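Local coordinates for uncharacterized protein (Capnocytophaga ochracea, PDB 4W9R), which is of unknown function but has an esterase-like alpha/beta-hydrolase domain, so that an ester-hydrolysing activity is possible though unproven, at residues 131-136 with 161-166; 39-44 with 97-102; 315-320 with 350-355; 242-247 with 284-289; 208-213 with 225-230. One frame throughout, in Å; residues are numbered along the deposited sequence.

Contact 1 of 5, residues 131-136 with 161-166; sequences YYMLAE and HALAAG
In the alpha/beta-hydrolase domain, the loop between helix 123-128 and strand 143-149 leans on the last turn of helix 156-165, where Met-133 and Leu-134 meet Ala-162 and Leu-163. The reach across belongs to the end of Met-133, built as selenomethionine. Its CE lies 3.6 Å from Ala-162 CB and 3.7 Å from Leu-163 CG, so one methyl group rests against two neighbouring residues of the helix. A bend at the third torsion (chi3 44°) turns CE off the line of the chain and into this position, as a long, unbranched side chain can. The side chains of Met-133 and Leu-163 cross obliquely. Leu-134 adds a second methyl, its CD2 standing 3.9 Å from Ala-162 CB, and the small alanine lets both groups come close to the helix. All of these contacts are apolar. In the fold, helix 156-165 follows sheet strand 143-149, and Leu-163 also touches Val-205 and Tyr-207 of strand 205-213, the outermost strand of the sheet within the chain. Tyr-131 and Tyr-132 hold the other flank of the loop, their hydroxyls hydrogen-bonded to Gly-86 O and Phe-96 O. The helix ends at Gly-166, the first residue to leave helical angles, whose N still bonds to Ala-162 O at 3.1 Å.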
# COMPACT_ATOMS: atom_id res chain seq x y z
N TYR B 131 -14.39 -19.18 5.10
CA TYR B 131 -15.45 -19.99 5.68
C TYR B 131 -16.60 -19.18 6.25
O TYR B 131 -17.62 -19.73 6.65
CB TYR B 131 -14.87 -20.92 6.74
CG TYR B 131 -14.13 -22.09 6.14
CD1 TYR B 131 -12.82 -21.96 5.70
CD2 TYR B 131 -14.75 -23.32 6.00
CE1 TYR B 131 -12.14 -23.03 5.14
CE2 TYR B 131 -14.08 -24.40 5.45
CZ TYR B 131 -12.78 -24.25 5.02
OH TYR B 131 -12.12 -25.32 4.46
N TYR B 132 -16.45 -17.86 6.28
CA TYR B 132 -17.54 -16.99 6.70
C TYR B 132 -18.64 -16.94 5.63
O TYR B 132 -19.76 -16.51 5.90
CB TYR B 132 -17.03 -15.58 7.01
CG TYR B 132 -16.19 -15.53 8.27
CD1 TYR B 132 -16.78 -15.70 9.52
CD2 TYR B 132 -14.82 -15.33 8.22
CE1 TYR B 132 -16.03 -15.67 10.68
CE2 TYR B 132 -14.06 -15.30 9.38
CZ TYR B 132 -14.67 -15.46 10.60
OH TYR B 132 -13.93 -15.43 11.76
N MSE B 133 -18.31 -17.39 4.43
CA MSE B 133 -19.28 -17.53 3.35
C MSE B 133 -20.28 -18.65 3.62
O MSE B 133 -21.39 -18.65 3.09
CB MSE B 133 -18.58 -17.80 2.02
CG MSE B 133 -17.99 -16.59 1.34
SE MSE B 133 -16.88 -17.11 -0.18
CE MSE B 133 -18.05 -18.45 -0.94
N LEU B 134 -19.88 -19.61 4.45
CA LEU B 134 -20.68 -20.80 4.69
C LEU B 134 -21.63 -20.63 5.88
O LEU B 134 -22.32 -21.58 6.26
CB LEU B 134 -19.77 -22.01 4.92
CG LEU B 134 -18.69 -22.24 3.85
CD1 LEU B 134 -17.88 -23.49 4.15
CD2 LEU B 134 -19.31 -22.31 2.46
N ALA B 135 -21.64 -19.44 6.46
CA ALA B 135 -22.50 -19.14 7.61
C ALA B 135 -23.98 -19.36 7.28
O ALA B 135 -24.49 -18.83 6.29
CB ALA B 135 -22.27 -17.72 8.09
N GLU B 136 -24.65 -20.14 8.11
CA GLU B 136 -26.05 -20.51 7.88
C GLU B 136 -27.04 -19.42 8.27
O GLU B 136 -28.09 -19.27 7.65
CB GLU B 136 -26.38 -21.80 8.64
N HIS B 161 -20.34 -23.66 -4.65
CA HIS B 161 -21.78 -23.74 -4.44
C HIS B 161 -22.29 -22.52 -3.68
O HIS B 161 -23.38 -22.02 -3.95
CB HIS B 161 -22.14 -25.02 -3.69
CG HIS B 161 -21.82 -26.27 -4.45
ND1 HIS B 161 -21.52 -27.46 -3.83
CD2 HIS B 161 -21.77 -26.52 -5.78
CE1 HIS B 161 -21.28 -28.39 -4.75
NE2 HIS B 161 -21.43 -27.84 -5.94
N ALA B 162 -21.49 -22.05 -2.72
CA ALA B 162 -21.87 -20.89 -1.92
C ALA B 162 -21.91 -19.63 -2.77
O ALA B 162 -22.81 -18.80 -2.62
CB ALA B 162 -20.90 -20.72 -0.76
N LEU B 163 -20.95 -19.49 -3.67
CA LEU B 163 -20.90 -18.34 -4.57
C LEU B 163 -22.06 -18.37 -5.56
O LEU B 163 -22.58 -17.32 -5.94
CB LEU B 163 -19.57 -18.31 -5.34
CG LEU B 163 -18.33 -17.90 -4.55
CD1 LEU B 163 -17.10 -18.02 -5.42
CD2 LEU B 163 -18.48 -16.47 -4.03
N ALA B 164 -22.45 -19.57 -5.97
CA ALA B 164 -23.55 -19.73 -6.92
C ALA B 164 -24.89 -19.44 -6.26
O ALA B 164 -25.82 -18.96 -6.91
CB ALA B 164 -23.53 -21.13 -7.50
N ALA B 165 -24.98 -19.73 -4.96
CA ALA B 165 -26.21 -19.50 -4.21
C ALA B 165 -26.43 -18.01 -3.96
O ALA B 165 -27.55 -17.51 -4.06
CB ALA B 165 -26.18 -20.26 -2.90
N GLY B 166 -25.35 -17.31 -3.63
CA GLY B 166 -25.41 -15.88 -3.40
C GLY B 166 -25.77 -15.50 -1.98
O GLY B 166 -25.86 -16.35 -1.09

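Contact 2 of 5, residues 39-44 with 97-102; sequences VVLNAE and EFVSAE
Ala-101 N donates a 2.7 Å helical hydrogen bond to Glu-97 O, closing the turn that carries Val-99 against Leu-41 and Val-39. What meets across the contact is wholly hydrocarbon. Leu-41 CD2 comes within 3.9 Å of Val-99 CG2, the two side chains lying askew to each other, while the other branch of the valine, CG1, faces Val-39 CG1 at a looser 4.3 Å. The torsion of Val-99 explains this division: with CG1 opposite the backbone N (chi1 179°), CG2 falls beside that nitrogen, and each methyl is left to meet a different partner. Val-39 directs its CB toward the helix from the end of strand 35-40; a beta-branched valine suits a strand and offers the helix a compact methyl. Leu-41, just past the strand, needs its longer chain to bring CD2 back to the helix. Strand 35-40 lies between strands 67-71 and 116-122 in the parallel part of the hydrolase sheet, and helix 91-110 packs on it; Val-99 further touches Phe-141. Polar side chains beside the contact have partners elsewhere: Asn-42 OD1 takes a hydrogen bond from Ser-122 N, and the carboxylate of Glu-102 is held by Ser-12 OG and Arg-14 N. With no polar bond passing between the two segments, the helix is held to the strand here by shape and by burial of methyl groups.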
# COMPACT_ATOMS: atom_id res chain seq x y z
N VAL B 39 -12.35 -5.85 9.93
CA VAL B 39 -11.62 -6.67 10.89
C VAL B 39 -10.35 -7.25 10.27
O VAL B 39 -10.38 -7.80 9.17
CB VAL B 39 -12.50 -7.82 11.43
CG1 VAL B 39 -11.72 -8.69 12.40
CG2 VAL B 39 -13.75 -7.26 12.09
N VAL B 40 -9.23 -7.11 10.98
CA VAL B 40 -7.95 -7.63 10.50
C VAL B 40 -7.40 -8.71 11.45
O VAL B 40 -7.06 -8.42 12.59
CB VAL B 40 -6.91 -6.51 10.35
CG1 VAL B 40 -5.60 -7.07 9.81
CG2 VAL B 40 -7.44 -5.42 9.45
N LEU B 41 -7.32 -9.94 10.96
CA LEU B 41 -6.89 -11.08 11.78
C LEU B 41 -5.38 -11.17 11.95
O LEU B 41 -4.87 -11.73 12.92
CB LEU B 41 -7.42 -12.37 11.16
CG LEU B 41 -8.91 -12.38 10.84
CD1 LEU B 41 -9.33 -13.72 10.25
CD2 LEU B 41 -9.73 -12.06 12.08
N ASN B 42 -4.67 -10.63 10.97
CA ASN B 42 -3.21 -10.69 10.86
C ASN B 42 -2.48 -9.49 11.45
O ASN B 42 -1.29 -9.31 11.23
CB ASN B 42 -2.81 -10.90 9.40
CG ASN B 42 -3.06 -12.33 8.95
OD1 ASN B 42 -3.93 -12.58 8.11
ND2 ASN B 42 -2.31 -13.26 9.51
N ALA B 43 -3.22 -8.66 12.18
CA ALA B 43 -2.90 -7.25 12.43
C ALA B 43 -1.47 -6.92 12.86
O ALA B 43 -1.02 -5.80 12.65
CB ALA B 43 -3.87 -6.71 13.47
N GLU B 44 -0.76 -7.86 13.48
CA GLU B 44 0.64 -7.61 13.83
C GLU B 44 1.45 -7.13 12.61
O GLU B 44 2.42 -6.39 12.74
CB GLU B 44 1.29 -8.85 14.44
CG GLU B 44 1.46 -10.03 13.49
CD GLU B 44 0.21 -10.87 13.34
OE1 GLU B 44 -0.80 -10.55 14.01
OE2 GLU B 44 0.22 -11.84 12.55
N GLU B 97 -15.30 -18.58 15.56
CA GLU B 97 -16.52 -18.08 16.18
C GLU B 97 -16.26 -16.90 17.11
O GLU B 97 -17.14 -16.08 17.34
CB GLU B 97 -17.23 -19.21 16.94
CG GLU B 97 -17.69 -20.36 16.06
CD GLU B 97 -18.52 -21.38 16.82
OE1 GLU B 97 -19.10 -21.02 17.86
OE2 GLU B 97 -18.58 -22.54 16.37
N PHE B 98 -15.04 -16.82 17.64
CA PHE B 98 -14.64 -15.69 18.48
C PHE B 98 -14.80 -14.38 17.73
O PHE B 98 -15.27 -13.39 18.29
CB PHE B 98 -13.20 -15.86 18.96
CG PHE B 98 -12.47 -14.55 19.16
CD1 PHE B 98 -12.76 -13.75 20.25
CD2 PHE B 98 -11.50 -14.14 18.27
CE1 PHE B 98 -12.10 -12.55 20.44
CE2 PHE B 98 -10.83 -12.94 18.46
CZ PHE B 98 -11.13 -12.15 19.55
N VAL B 99 -14.42 -14.37 16.46
CA VAL B 99 -14.56 -13.19 15.62
C VAL B 99 -16.04 -12.87 15.38
O VAL B 99 -16.48 -11.74 15.59
CB VAL B 99 -13.86 -13.36 14.27
CG1 VAL B 99 -14.04 -12.12 13.41
CG2 VAL B 99 -12.38 -13.67 14.47
N SER B 100 -16.79 -13.88 14.96
CA SER B 100 -18.21 -13.72 14.64
C SER B 100 -19.08 -13.40 15.85
O SER B 100 -19.82 -12.41 15.85
CB SER B 100 -18.74 -14.98 13.96
OG SER B 100 -18.22 -15.13 12.66
N ALA B 101 -19.02 -14.26 16.86
CA ALA B 101 -19.98 -14.21 17.96
C ALA B 101 -19.57 -13.32 19.13
O ALA B 101 -20.39 -13.03 20.00
CB ALA B 101 -20.25 -15.63 18.46
N GLU B 102 -18.32 -12.88 19.15
CA GLU B 102 -17.82 -12.12 20.29
C GLU B 102 -17.26 -10.76 19.90
O GLU B 102 -17.80 -9.73 20.31
CB GLU B 102 -16.75 -12.93 21.04
CG GLU B 102 -17.24 -14.27 21.57
CD GLU B 102 -16.17 -15.00 22.35
OE1 GLU B 102 -15.04 -14.48 22.45
OE2 GLU B 102 -16.45 -16.11 22.86

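Contact 3 of 5, residues 315-320 with 350-355; sequences PNFFLA and GDLINE
Phe-317 sets the CE1-CZ part of its ring against the CD2 methyl of Leu-352 and brings another part of its rim to Ile-353. CZ of the phenylalanine is 3.9 Å from Leu-352 CD2, and the neighbouring CE1 lies 4.0 Å from that same methyl; the leucine approaches obliquely, its chain crossing that of Phe-317 at about a right angle. Ile-353 comes from a different direction: its CG1 stands at the edge of the ring, near the ring plane, 4.1 Å from Phe-317 CD1. The ring extends far enough to do this because CG lies opposite the backbone N (chi1 -178°), carrying the aromatic group outward from helix 314-325. A large flat side chain suits a place where the backbones keep apart, the closest CA atoms, those of Phe-317 and Ile-353, being 7.7 Å from each other. Two aliphatic residues in succession on helix 350-362 form the surface it meets, and no hydrogen bond crosses between the segments. Phe-317 also touches Ile-348 and Tyr-285, and an acetate ion, probably from the crystallisation liquor, lies about 4 Å from its side chain. Around the contact, helix 329-339 packs on Asn-316 and Ala-320, whereas helices 278-290 and 294-306 receive Phe-318, placing helix 314-325 within the all-helical C-terminal array.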
# COMPACT_ATOMS: atom_id res chain seq x y z
N PRO B 315 -31.43 25.24 -3.49
CA PRO B 315 -32.69 24.53 -3.76
C PRO B 315 -33.76 25.39 -4.42
O PRO B 315 -34.41 24.94 -5.37
CB PRO B 315 -33.15 24.09 -2.37
CG PRO B 315 -31.90 23.97 -1.59
CD PRO B 315 -31.03 25.09 -2.08
N ASN B 316 -33.94 26.62 -3.94
CA ASN B 316 -34.95 27.50 -4.51
C ASN B 316 -34.50 28.11 -5.83
O ASN B 316 -35.33 28.53 -6.64
CB ASN B 316 -35.30 28.60 -3.51
CG ASN B 316 -36.20 28.10 -2.39
OD1 ASN B 316 -37.06 27.25 -2.61
ND2 ASN B 316 -36.01 28.64 -1.19
N PHE B 317 -33.19 28.17 -6.06
CA PHE B 317 -32.68 28.63 -7.34
C PHE B 317 -33.00 27.61 -8.43
O PHE B 317 -33.43 27.97 -9.52
CB PHE B 317 -31.17 28.87 -7.28
CG PHE B 317 -30.59 29.38 -8.56
CD1 PHE B 317 -30.55 30.74 -8.83
CD2 PHE B 317 -30.07 28.51 -9.51
CE1 PHE B 317 -30.01 31.22 -10.01
CE2 PHE B 317 -29.53 28.98 -10.69
CZ PHE B 317 -29.50 30.33 -10.94
N PHE B 318 -32.80 26.33 -8.12
CA PHE B 318 -33.12 25.25 -9.04
C PHE B 318 -34.62 25.22 -9.32
O PHE B 318 -35.05 25.06 -10.47
CB PHE B 318 -32.67 23.90 -8.48
CG PHE B 318 -31.19 23.68 -8.55
CD1 PHE B 318 -30.38 24.51 -9.30
CD2 PHE B 318 -30.61 22.62 -7.87
CE1 PHE B 318 -29.01 24.30 -9.36
CE2 PHE B 318 -29.24 22.40 -7.92
CZ PHE B 318 -28.44 23.25 -8.67
N LEU B 319 -35.41 25.39 -8.27
CA LEU B 319 -36.87 25.35 -8.38
C LEU B 319 -37.39 26.54 -9.18
O LEU B 319 -38.30 26.40 -10.00
CB LEU B 319 -37.51 25.32 -7.00
CG LEU B 319 -39.02 25.09 -6.94
CD1 LEU B 319 -39.39 23.74 -7.55
CD2 LEU B 319 -39.51 25.18 -5.50
N ALA B 320 -36.80 27.72 -8.95
CA ALA B 320 -37.20 28.92 -9.66
C ALA B 320 -36.91 28.79 -11.15
O ALA B 320 -37.71 29.21 -11.99
CB ALA B 320 -36.49 30.14 -9.09
N GLY B 350 -26.45 36.45 -4.92
CA GLY B 350 -27.49 37.45 -4.84
C GLY B 350 -27.59 38.27 -6.11
O GLY B 350 -28.68 38.63 -6.55
N ASP B 351 -26.44 38.55 -6.72
CA ASP B 351 -26.40 39.33 -7.95
C ASP B 351 -27.06 38.59 -9.10
O ASP B 351 -27.84 39.18 -9.86
CB ASP B 351 -24.95 39.68 -8.32
CG ASP B 351 -24.28 40.57 -7.28
OD1 ASP B 351 -24.99 41.11 -6.41
OD2 ASP B 351 -23.05 40.73 -7.36
N LEU B 352 -26.76 37.30 -9.23
CA LEU B 352 -27.33 36.49 -10.30
C LEU B 352 -28.84 36.34 -10.13
O LEU B 352 -29.59 36.45 -11.09
CB LEU B 352 -26.68 35.11 -10.33
CG LEU B 352 -27.27 34.10 -11.32
CD1 LEU B 352 -27.25 34.65 -12.74
CD2 LEU B 352 -26.52 32.78 -11.25
N ILE B 353 -29.27 36.10 -8.89
CA ILE B 353 -30.69 35.98 -8.58
C ILE B 353 -31.42 37.28 -8.91
O ILE B 353 -32.54 37.26 -9.44
CB ILE B 353 -30.91 35.62 -7.10
CG1 ILE B 353 -30.33 34.24 -6.80
CG2 ILE B 353 -32.39 35.65 -6.75
CD1 ILE B 353 -30.41 33.85 -5.35
N ASN B 354 -30.78 38.41 -8.62
CA ASN B 354 -31.37 39.71 -8.88
C ASN B 354 -31.60 39.96 -10.37
O ASN B 354 -32.60 40.55 -10.76
CB ASN B 354 -30.48 40.82 -8.31
CG ASN B 354 -31.20 41.65 -7.27
OD1 ASN B 354 -31.14 41.36 -6.07
ND2 ASN B 354 -31.89 42.69 -7.71
N GLU B 355 -30.65 39.51 -11.19
CA GLU B 355 -30.78 39.64 -12.64
C GLU B 355 -31.99 38.86 -13.14
O GLU B 355 -32.71 39.31 -14.04
CB GLU B 355 -29.51 39.15 -13.35
CG GLU B 355 -29.50 39.39 -14.85
CD GLU B 355 -28.32 38.73 -15.54
OE1 GLU B 355 -27.46 39.46 -16.09
OE2 GLU B 355 -28.25 37.48 -15.54

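Contact 4 of 5, residues 242-247 with 284-289; sequences KEFKTQ and TYTAIN
Phe-244 CE1 touches Ala-287 CB at 3.8 Å, and its CZ meets Thr-286 CG2 at the same distance. Both groups approach the ring obliquely, while Ala-287 N lies at the ring edge, in its plane. Alanine suits this spot because its short side chain admits the ring almost to the helix backbone. Thr-286 offers its methyl, which chi1 (-58°) sets opposite the backbone N; the same rotation brings OG1 beside that nitrogen, and the hydroxyl bonds back to Met-282 O. Within the helix that presents Phe-244, Thr-246 OG1 donates to Lys-242 O at 2.9 Å, tilted 24° from the carbonyl plane. Glu-181 of the second subunit accepts hydrogen bonds from Lys-242 N and Glu-243 N, where its negative charge would probably suit the early turn of the helix. Ile-255 of helix 255-270 also touches Ala-287. A phenylalanine ring set against an alanine and a threonine methyl thus joins helix 241-248 to helix 278-290, at the start of the helical array that follows the hydrolase domain.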
# COMPACT_ATOMS: atom_id res chain seq x y z
N LYS B 242 -15.21 11.69 -17.26
CA LYS B 242 -15.46 10.61 -18.21
C LYS B 242 -16.81 9.96 -17.94
O LYS B 242 -17.57 9.67 -18.87
CB LYS B 242 -14.35 9.56 -18.14
CG LYS B 242 -14.59 8.33 -18.99
CD LYS B 242 -14.47 8.64 -20.47
CE LYS B 242 -14.53 7.37 -21.29
NZ LYS B 242 -14.32 7.63 -22.74
N GLU B 243 -17.11 9.73 -16.66
CA GLU B 243 -18.38 9.15 -16.25
C GLU B 243 -19.53 10.09 -16.61
O GLU B 243 -20.56 9.66 -17.14
CB GLU B 243 -18.38 8.86 -14.75
CG GLU B 243 -19.68 8.27 -14.22
CD GLU B 243 -19.64 8.05 -12.71
OE1 GLU B 243 -18.57 8.27 -12.11
OE2 GLU B 243 -20.68 7.66 -12.14
N PHE B 244 -19.35 11.37 -16.32
CA PHE B 244 -20.33 12.40 -16.64
C PHE B 244 -20.59 12.48 -18.14
O PHE B 244 -21.74 12.49 -18.58
CB PHE B 244 -19.85 13.75 -16.11
CG PHE B 244 -20.56 14.93 -16.71
CD1 PHE B 244 -21.84 15.27 -16.30
CD2 PHE B 244 -19.93 15.72 -17.66
CE1 PHE B 244 -22.49 16.36 -16.84
CE2 PHE B 244 -20.58 16.81 -18.21
CZ PHE B 244 -21.86 17.14 -17.80
N LYS B 245 -19.52 12.51 -18.92
CA LYS B 245 -19.61 12.64 -20.37
C LYS B 245 -20.25 11.41 -21.01
O LYS B 245 -20.84 11.50 -22.09
CB LYS B 245 -18.22 12.89 -20.95
CG LYS B 245 -18.21 13.47 -22.35
CD LYS B 245 -16.81 13.96 -22.73
CE LYS B 245 -16.31 15.01 -21.75
NZ LYS B 245 -14.96 15.53 -22.10
N THR B 246 -20.13 10.27 -20.33
CA THR B 246 -20.61 9.00 -20.87
C THR B 246 -21.97 8.59 -20.31
O THR B 246 -22.93 8.45 -21.05
CB THR B 246 -19.60 7.87 -20.59
OG1 THR B 246 -18.35 8.18 -21.20
CG2 THR B 246 -20.12 6.55 -21.15
N GLN B 247 -22.03 8.37 -19.00
CA GLN B 247 -23.24 7.82 -18.38
C GLN B 247 -24.34 8.86 -18.13
O GLN B 247 -25.49 8.49 -17.91
CB GLN B 247 -22.88 7.15 -17.06
CG GLN B 247 -21.79 6.10 -17.18
CD GLN B 247 -22.17 4.97 -18.12
OE1 GLN B 247 -21.34 4.49 -18.90
NE2 GLN B 247 -23.42 4.54 -18.04
N THR B 284 -24.93 16.73 -12.18
CA THR B 284 -26.31 16.39 -12.47
C THR B 284 -27.03 17.58 -13.10
O THR B 284 -27.78 17.44 -14.06
CB THR B 284 -27.06 15.95 -11.20
OG1 THR B 284 -26.32 14.90 -10.55
CG2 THR B 284 -28.45 15.45 -11.54
N TYR B 285 -26.78 18.77 -12.54
CA TYR B 285 -27.40 20.00 -13.01
C TYR B 285 -26.98 20.35 -14.43
O TYR B 285 -27.80 20.76 -15.25
CB TYR B 285 -27.07 21.14 -12.05
CG TYR B 285 -27.55 22.51 -12.49
CD1 TYR B 285 -28.89 22.85 -12.41
CD2 TYR B 285 -26.66 23.46 -12.96
CE1 TYR B 285 -29.34 24.10 -12.80
CE2 TYR B 285 -27.10 24.71 -13.36
CZ TYR B 285 -28.43 25.03 -13.27
OH TYR B 285 -28.87 26.27 -13.66
N THR B 286 -25.69 20.19 -14.72
CA THR B 286 -25.15 20.50 -16.04
C THR B 286 -25.73 19.56 -17.09
O THR B 286 -26.07 19.98 -18.20
CB THR B 286 -23.61 20.40 -16.05
OG1 THR B 286 -23.07 21.29 -15.08
CG2 THR B 286 -23.06 20.77 -17.42
N ALA B 287 -25.86 18.28 -16.74
CA ALA B 287 -26.42 17.28 -17.64
C ALA B 287 -27.89 17.56 -17.89
O ALA B 287 -28.40 17.35 -19.00
CB ALA B 287 -26.22 15.89 -17.07
N ILE B 288 -28.58 18.02 -16.85
CA ILE B 288 -29.99 18.38 -16.95
C ILE B 288 -30.20 19.49 -17.98
O ILE B 288 -31.11 19.42 -18.80
CB ILE B 288 -30.53 18.83 -15.57
CG1 ILE B 288 -30.86 17.61 -14.71
CG2 ILE B 288 -31.75 19.72 -15.72
CD1 ILE B 288 -31.22 17.95 -13.28
N ASN B 289 -29.33 20.49 -17.94
CA ASN B 289 -29.44 21.63 -18.85
C ASN B 289 -29.12 21.27 -20.30
O ASN B 289 -29.73 21.82 -21.22
CB ASN B 289 -28.52 22.76 -18.39
CG ASN B 289 -28.97 23.39 -17.09
OD1 ASN B 289 -30.14 23.29 -16.72
ND2 ASN B 289 -28.05 24.04 -16.40

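Contact 5 of 5, residues 208-213 with 225-230; sequences HFVDFK and IAQALD
Phe-212 and Gln-227 reach for each other from opposite directions, the ring from strand 205-213 and the amide from helix 217-232, with their planes 34° apart. The amide nitrogen meets the ring obliquely, NE2 lying 4.0 Å from Phe-212 CZ. The oxygen end of the same amide turns to Val-210, where OE1 is 3.4 Å from CG2. Extension beyond CG (chi2 -175°) carries the flat group out from the helix, and a glutamine suits the gap because the nearest CA atoms, those of Val-210 and Gln-227, are still 9.3 Å apart. The side chains of Val-210 and Gln-227 run askew. On the strand, Val-210 CG1 covers one face of the Phe-212 ring, 3.5 Å above its plane and offset toward the rim, so the two residues pack together and both meet the amide. None of these cross-contacts is a hydrogen bond; the polar ends of Gln-227 are satisfied elsewhere. OE1 accepts from Tyr-174 OH on the adjacent strand 171-180, and NE2 binds Gln-223 OE1 of the second subunit. These two bonds, one within the chain and one to the second subunit, would fix the rotation of the amide. Strand 205-213 is the outermost strand of the sheet within this chain, paired with strand 171-180, and helix 217-232 packs over it while Ile-225 and Leu-229 of the same helix rest on helix 43-59.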
# COMPACT_ATOMS: atom_id res chain seq x y z
N HIS B 208 -13.51 -11.18 -7.23
CA HIS B 208 -12.23 -10.75 -7.80
C HIS B 208 -11.09 -11.67 -7.38
O HIS B 208 -10.83 -11.85 -6.19
CB HIS B 208 -11.92 -9.31 -7.39
CG HIS B 208 -12.87 -8.30 -7.94
ND1 HIS B 208 -12.84 -7.90 -9.26
CD2 HIS B 208 -13.87 -7.61 -7.36
CE1 HIS B 208 -13.79 -7.00 -9.47
NE2 HIS B 208 -14.43 -6.81 -8.33
N PHE B 209 -10.41 -12.24 -8.36
CA PHE B 209 -9.19 -13.00 -8.10
C PHE B 209 -8.03 -12.43 -8.91
O PHE B 209 -8.03 -12.47 -10.14
CB PHE B 209 -9.37 -14.48 -8.43
CG PHE B 209 -8.08 -15.25 -8.47
CD1 PHE B 209 -7.34 -15.43 -7.31
CD2 PHE B 209 -7.61 -15.78 -9.66
CE1 PHE B 209 -6.15 -16.13 -7.34
CE2 PHE B 209 -6.42 -16.49 -9.69
CZ PHE B 209 -5.69 -16.67 -8.54
N VAL B 210 -7.03 -11.91 -8.21
CA VAL B 210 -5.87 -11.31 -8.86
C VAL B 210 -4.63 -12.16 -8.63
O VAL B 210 -4.20 -12.37 -7.50
CB VAL B 210 -5.62 -9.88 -8.35
CG1 VAL B 210 -4.41 -9.29 -9.04
CG2 VAL B 210 -6.84 -9.02 -8.58
N ASP B 211 -4.06 -12.65 -9.73
CA ASP B 211 -2.83 -13.43 -9.66
C ASP B 211 -1.63 -12.53 -9.94
O ASP B 211 -1.47 -12.04 -11.06
CB ASP B 211 -2.88 -14.59 -10.66
CG ASP B 211 -1.59 -15.39 -10.70
OD1 ASP B 211 -0.84 -15.37 -9.70
OD2 ASP B 211 -1.33 -16.05 -11.73
N PHE B 212 -0.79 -12.34 -8.94
CA PHE B 212 0.41 -11.52 -9.13
C PHE B 212 1.55 -12.43 -9.54
O PHE B 212 2.06 -13.20 -8.73
CB PHE B 212 0.77 -10.76 -7.86
CG PHE B 212 -0.24 -9.74 -7.44
CD1 PHE B 212 -1.31 -10.09 -6.62
CD2 PHE B 212 -0.13 -8.42 -7.85
CE1 PHE B 212 -2.24 -9.14 -6.23
CE2 PHE B 212 -1.05 -7.47 -7.46
CZ PHE B 212 -2.11 -7.83 -6.65
N LYS B 213 1.97 -12.31 -10.79
CA LYS B 213 2.99 -13.20 -11.33
C LYS B 213 4.30 -12.45 -11.47
O LYS B 213 4.35 -11.35 -12.00
CB LYS B 213 2.54 -13.78 -12.67
CG LYS B 213 3.37 -14.97 -13.14
CD LYS B 213 2.74 -15.64 -14.35
CE LYS B 213 1.36 -16.18 -14.02
NZ LYS B 213 0.72 -16.85 -15.19
N ILE B 225 -4.47 -5.21 -0.82
CA ILE B 225 -5.27 -4.34 0.03
C ILE B 225 -5.71 -3.10 -0.72
O ILE B 225 -6.87 -2.69 -0.65
CB ILE B 225 -4.49 -3.92 1.29
CG1 ILE B 225 -4.06 -5.15 2.09
CG2 ILE B 225 -5.33 -2.99 2.16
CD1 ILE B 225 -3.20 -4.82 3.29
N ALA B 226 -4.77 -2.50 -1.45
CA ALA B 226 -5.05 -1.29 -2.21
C ALA B 226 -6.14 -1.52 -3.25
O ALA B 226 -7.07 -0.71 -3.38
CB ALA B 226 -3.78 -0.79 -2.89
N GLN B 227 -6.04 -2.62 -3.98
CA GLN B 227 -7.02 -2.96 -5.00
C GLN B 227 -8.38 -3.30 -4.40
O GLN B 227 -9.41 -2.83 -4.88
CB GLN B 227 -6.52 -4.14 -5.85
CG GLN B 227 -5.35 -3.80 -6.75
CD GLN B 227 -4.96 -4.95 -7.66
OE1 GLN B 227 -5.60 -6.00 -7.66
NE2 GLN B 227 -3.91 -4.75 -8.44
N ALA B 228 -8.37 -4.11 -3.34
CA ALA B 228 -9.61 -4.58 -2.72
C ALA B 228 -10.44 -3.41 -2.19
O ALA B 228 -11.64 -3.33 -2.45
CB ALA B 228 -9.30 -5.56 -1.61
N LEU B 229 -9.79 -2.52 -1.45
CA LEU B 229 -10.47 -1.34 -0.91
C LEU B 229 -10.97 -0.43 -2.03
O LEU B 229 -12.05 0.16 -1.92
CB LEU B 229 -9.53 -0.55 0.00
CG LEU B 229 -9.09 -1.24 1.30
CD1 LEU B 229 -8.07 -0.39 2.02
CD2 LEU B 229 -10.30 -1.51 2.18
N ASP B 230 -10.19 -0.33 -3.10
CA ASP B 230 -10.53 0.53 -4.22
C ASP B 230 -11.82 0.08 -4.90
O ASP B 230 -12.71 0.89 -5.16
CB ASP B 230 -9.39 0.55 -5.25
CG ASP B 230 -9.70 1.44 -6.44
OD1 ASP B 230 -10.10 2.60 -6.22
OD2 ASP B 230 -9.53 0.97 -7.59

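In the fold
Contacts 1, 2 and 5 belong to the hydrolase domain, whereas contacts 3 and 4 tie together helices of the C-terminal part. Contacts 1, 2 and 3 are purely apolar; 2 and 3 are buried, 1 and 4 partly buried, and contact 5 lies at the surface, where an amide replaces methyl groups and binds the second subunit. Contact 4 also reaches that subunit, through backbone N-H groups. Contacts 2 and 5 both involve the central sheet, an inner strand in one and the chain's outermost strand in the other. Contacts 1 and 2 touch where Tyr-132 packs on Ser-100 of helix 91-110, and Tyr-285 of contact 4 packs on Phe-318 of contact 3. The centres of contacts 1 and 3 stand about 54 Å apart.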